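Local coordinates for type-2 ice-structuring protein (PDB 2ZIB) that binds to ice crystals and inhibits their growth, protecting fish blood from freezing in subzero sea water, at residues T27-E35 / I64-C72. Numbering follows the deposited sequence. Where two conformers were deposited one is given.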
ATOM      1  N   THR A  27      -2.885   2.613  13.526  1.00 10.91           N
ATOM      2  CA  THR A  27      -1.716   3.067  14.313  1.00 11.33           C
ATOM      3  C   THR A  27      -0.642   3.605  13.375  1.00  9.47           C
ATOM      4  O   THR A  27      -0.223   2.907  12.463  1.00 10.76           O
ATOM      5  CB  THR A  27      -1.159   1.923  15.147  1.00 12.58           C
ATOM      6  OG1 THR A  27      -2.148   1.568  16.128  1.00 16.17           O
ATOM      7  CG2 THR A  27       0.061   2.357  15.964  1.00 14.25           C
ATOM      8  N   ALA A  28      -0.176   4.828  13.574  1.00  9.72           N
ATOM      9  CA  ALA A  28       0.810   5.442  12.707  1.00  8.68           C
ATOM     10  C   ALA A  28       2.167   4.849  12.997  1.00  8.53           C
ATOM     11  O   ALA A  28       2.587   4.645  14.124  1.00 11.07           O
ATOM     12  CB  ALA A  28       0.820   6.931  12.872  1.00 10.62           C
ATOM     13  N   MET A  29       2.906   4.611  11.897  0.70  7.49           N
ATOM     14  CA  MET A  29       4.246   4.049  12.072  0.70  4.97           C
ATOM     15  C   MET A  29       5.113   4.354  10.866  0.70  7.00           C
ATOM     16  O   MET A  29       4.593   4.822   9.789  0.70  5.69           O
ATOM     17  CB  MET A  29       4.308   2.532  12.208  0.70 13.33           C
ATOM     18  CG  MET A  29       3.220   1.715  12.851  0.70 18.52           C
ATOM     19  SD  MET A  29       2.970  -0.092  12.440  0.70 18.85           S
ATOM     20  CE  MET A  29       1.674  -0.400  13.565  0.70 17.30           C
ATOM     21  N   THR A  30       6.408   4.116  10.963  1.00  7.38           N
ATOM     22  CA  THR A  30       7.289   4.287   9.809  1.00  6.75           C
ATOM     23  C   THR A  30       6.906   3.279   8.730  1.00  6.90           C
ATOM     24  O   THR A  30       6.250   2.261   8.999  1.00  6.60           O
ATOM     25  CB  THR A  30       8.749   4.099  10.159  1.00  6.93           C
ATOM     26  OG1 THR A  30       8.914   2.704  10.522  1.00  7.80           O
ATOM     27  CG2 THR A  30       9.165   4.994  11.367  1.00  9.08           C
ATOM     28  N   TRP A  31       7.349   3.522   7.496  1.00  6.66           N
ATOM     29  CA  TRP A  31       7.024   2.562   6.430  1.00  7.16           C
ATOM     30  C   TRP A  31       7.576   1.177   6.779  1.00  6.29           C
ATOM     31  O   TRP A  31       6.905   0.173   6.603  1.00  6.81           O
ATOM     32  CB  TRP A  31       7.611   3.070   5.129  1.00  7.16           C
ATOM     33  CG  TRP A  31       7.267   2.207   3.922  1.00  6.25           C
ATOM     34  CD1 TRP A  31       6.259   2.443   2.999  1.00  7.34           C
ATOM     35  CD2 TRP A  31       7.991   1.051   3.438  1.00  6.37           C
ATOM     36  NE1 TRP A  31       6.312   1.493   1.990  1.00  6.47           N
ATOM     37  CE2 TRP A  31       7.351   0.627   2.248  1.00  6.57           C
ATOM     38  CE3 TRP A  31       9.131   0.332   3.900  1.00  7.24           C
ATOM     39  CZ2 TRP A  31       7.809  -0.469   1.498  1.00  7.23           C
ATOM     40  CZ3 TRP A  31       9.586  -0.757   3.159  1.00  8.00           C
ATOM     41  CH2 TRP A  31       8.888  -1.174   1.992  1.00  7.56           C
ATOM     42  N   ASP A  32       8.816   1.132   7.294  1.00  5.97           N
ATOM     43  CA  ASP A  32       9.430  -0.168   7.595  0.70  7.17           C
ATOM     44  C   ASP A  32       8.658  -0.846   8.690  1.00  6.57           C
ATOM     45  O   ASP A  32       8.429  -2.108   8.599  1.00  6.30           O
ATOM     46  CB  ASP A  32      10.891   0.033   7.944  0.70  8.69           C
ATOM     47  CG  ASP A  32      11.656   0.683   6.794  0.70 12.51           C
ATOM     48  OD1 ASP A  32      11.645   1.928   6.677  0.70 11.58           O
ATOM     49  OD2 ASP A  32      12.227   0.013   5.911  0.70 17.20           O
ATOM     50  N   LEU A  33       8.218  -0.162   9.725  1.00  6.98           N
ATOM     51  CA  LEU A  33       7.431  -0.849  10.769  1.00  6.97           C
ATOM     52  C   LEU A  33       6.103  -1.275  10.202  1.00  6.48           C
ATOM     53  O   LEU A  33       5.605  -2.346  10.574  1.00  6.95           O
ATOM     54  CB  LEU A  33       7.227   0.055  11.991  1.00  7.45           C
ATOM     55  CG  LEU A  33       8.179  -0.261  13.153  1.00  7.30           C
ATOM     56  CD1 LEU A  33       9.638  -0.018  12.729  1.00 10.03           C
ATOM     57  CD2 LEU A  33       7.782   0.558  14.379  1.00 10.93           C
ATOM     58  N   ALA A  34       5.495  -0.468   9.327  1.00  6.31           N
ATOM     59  CA  ALA A  34       4.186  -0.825   8.785  1.00  6.90           C
ATOM     60  C   ALA A  34       4.312  -2.103   7.920  1.00  5.90           C
ATOM     61  O   ALA A  34       3.440  -3.003   7.980  1.00  6.51           O
ATOM     62  CB  ALA A  34       3.614   0.339   7.971  1.00  7.85           C
ATOM     63  N   GLU A  35       5.356  -2.210   7.101  1.00  6.20           N
ATOM     64  CA  GLU A  35       5.573  -3.436   6.326  1.00  6.07           C
ATOM     65  C   GLU A  35       5.802  -4.637   7.262  1.00  6.20           C
ATOM     66  O   GLU A  35       5.191  -5.698   7.081  1.00  6.47           O
ATOM     67  CB  GLU A  35       6.732  -3.252   5.355  1.00  7.16           C
ATOM     68  CG  GLU A  35       7.177  -4.566   4.707  1.00  7.34           C
ATOM     69  CD  GLU A  35       6.169  -5.205   3.771  1.00  7.33           C
ATOM     70  OE1 GLU A  35       5.190  -4.558   3.322  1.00  6.58           O
ATOM     71  OE2 GLU A  35       6.417  -6.379   3.400  1.00  7.30           O
ATOM     72  N   ILE A  64      -3.678   9.980   4.754  1.00  9.48           N
ATOM     73  CA  ILE A  64      -2.425   9.418   4.178  1.00  8.33           C
ATOM     74  C   ILE A  64      -2.228   8.000   4.695  1.00  7.68           C
ATOM     75  O   ILE A  64      -2.384   7.719   5.895  1.00  8.81           O
ATOM     76  CB  ILE A  64      -1.218  10.256   4.637  1.00  7.41           C
ATOM     77  CG1 ILE A  64      -1.270  11.650   4.006  1.00  9.60           C
ATOM     78  CG2 ILE A  64       0.082   9.540   4.250  1.00  8.67           C
ATOM     79  CD1 ILE A  64      -0.278  12.614   4.620  1.00 11.28           C
ATOM     80  N   VAL A  65      -1.845   7.089   3.797  1.00  7.38           N
ATOM     81  CA  VAL A  65      -1.489   5.723   4.231  1.00  7.03           C
ATOM     82  C   VAL A  65      -0.268   5.253   3.477  1.00  6.48           C
ATOM     83  O   VAL A  65      -0.131   5.453   2.258  1.00  6.87           O
ATOM     84  CB  VAL A  65      -2.633   4.662   4.019  1.00  8.91           C
ATOM     85  CG1 VAL A  65      -3.736   4.853   5.033  1.00  9.87           C
ATOM     86  CG2 VAL A  65      -3.152   4.603   2.567  1.00  8.87           C
ATOM     87  N   TRP A  66       0.629   4.600   4.203  1.00  5.79           N
ATOM     88  CA  TRP A  66       1.681   3.828   3.545  1.00  5.89           C
ATOM     89  C   TRP A  66       1.113   2.659   2.743  1.00  6.08           C
ATOM     90  O   TRP A  66       0.214   1.979   3.220  1.00  6.47           O
ATOM     91  CB  TRP A  66       2.665   3.298   4.581  1.00  6.35           C
ATOM     92  CG  TRP A  66       3.530   4.294   5.248  1.00  5.70           C
ATOM     93  CD1 TRP A  66       3.738   4.424   6.613  1.00  7.45           C
ATOM     94  CD2 TRP A  66       4.429   5.239   4.619  1.00  4.91           C
ATOM     95  NE1 TRP A  66       4.705   5.369   6.857  1.00  6.35           N
ATOM     96  CE2 TRP A  66       5.196   5.844   5.660  1.00  5.85           C
ATOM     97  CE3 TRP A  66       4.754   5.547   3.276  1.00  5.72           C
ATOM     98  CZ2 TRP A  66       6.193   6.801   5.391  1.00  6.85           C
ATOM     99  CZ3 TRP A  66       5.729   6.513   3.022  1.00  6.14           C
ATOM    100  CH2 TRP A  66       6.448   7.121   4.081  1.00  6.68           C
ATOM    101  N   ILE A  67       1.642   2.473   1.539  1.00  5.73           N
ATOM    102  CA  ILE A  67       1.377   1.266   0.724  1.00  6.66           C
ATOM    103  C   ILE A  67       2.702   0.622   0.358  1.00  6.47           C
ATOM    104  O   ILE A  67       3.770   1.121   0.761  1.00  6.50           O
ATOM    105  CB  ILE A  67       0.453   1.585  -0.475  1.00  6.70           C
ATOM    106  CG1 ILE A  67       1.047   2.700  -1.367  1.00  7.66           C
ATOM    107  CG2 ILE A  67      -0.964   1.946   0.061  1.00  8.47           C
ATOM    108  CD1 ILE A  67       0.273   2.913  -2.662  1.00  8.49           C
ATOM    109  N   GLY A  68       2.675  -0.483  -0.399  1.00  6.06           N
ATOM    110  CA  GLY A  68       3.850  -1.340  -0.405  1.00  6.46           C
ATOM    111  C   GLY A  68       4.979  -1.029  -1.359  1.00  6.01           C
ATOM    112  O   GLY A  68       5.829  -1.882  -1.591  1.00  7.46           O
ATOM    113  N   GLY A  69       5.029   0.196  -1.895  1.00  6.07           N
ATOM    114  CA  GLY A  69       6.038   0.561  -2.860  1.00  6.66           C
ATOM    115  C   GLY A  69       7.271   1.149  -2.185  1.00  6.39           C
ATOM    116  O   GLY A  69       7.187   1.960  -1.246  1.00  6.77           O
ATOM    117  N   SER A  70       8.446   0.778  -2.691  1.00  7.05           N
ATOM    118  CA  SER A  70       9.673   1.480  -2.296  1.00  6.89           C
ATOM    119  C   SER A  70      10.657   1.453  -3.466  1.00  6.75           C
ATOM    120  O   SER A  70      10.564   0.586  -4.348  1.00  7.85           O
ATOM    121  CB  SER A  70      10.309   0.885  -1.004  1.00  7.85           C
ATOM    122  OG  SER A  70      10.793  -0.442  -1.230  1.00  8.71           O
ATOM    123  N   ALA A  71      11.588   2.405  -3.436  1.00  6.74           N
ATOM    124  CA  ALA A  71      12.636   2.527  -4.485  1.00  7.05           C
ATOM    125  C   ALA A  71      13.905   2.978  -3.795  1.00  6.85           C
ATOM    126  O   ALA A  71      14.478   4.014  -4.097  1.00  7.60           O
ATOM    127  CB  ALA A  71      12.188   3.523  -5.576  1.00  7.82           C
ATOM    128  N   CYS A  72      14.366   2.164  -2.848  1.00  7.56           N
ATOM    129  CA  CYS A  72      15.423   2.555  -1.944  1.00  7.70           C
ATOM    130  C   CYS A  72      16.770   1.959  -2.278  1.00  8.58           C
ATOM    131  O   CYS A  72      17.747   2.243  -1.590  1.00 11.00           O
ATOM    132  CB  CYS A  72      15.043   2.188  -0.488  1.00  8.75           C
ATOM    133  SG  CYS A  72      13.539   3.027   0.076  1.00  9.49           S
TER
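The indole N-H of W66 is shared by two backbone carbonyls: NE1 gives a bent bond to M29 O at 3.0 Å, with the oxygen at the ring edge and the donor in the carbonyl plane, and A122 O is its second acceptor. In the reverse direction, W31 NE1 donates to I67 O at 2.8 Å, almost in line with the carbonyl bond, though the oxygen is tilted 23° out of the indole plane. The two tryptophans also meet directly: the edge of W31 stands over the face of W66 with planes at 90°. The backbone of W31 puts CB over that face, a CH-pi contact 3.9 Å from the centroid of the six-membered ring. CG anti to the backbone N (chi1 -176°) then carries the indole past W66, bringing CD1 to 3.5 Å from W66 CE3 and NE1 to I67 O. In this C-type lectin fold the pair lies between the first turn of helix 31-40 and strand 65-67; the axes of 31-35 and 65-67 approach to 8.9 Å. T30 N-caps that helix, OG1 accepting from L33 N. Farther along W31, CZ2 packs on S70 CB at 3.8 Å, carrying the contact past the corner at G68 to strand 69-70. H124 adds an edge-to-face partner for W66, while L45 and C104 also touch W31.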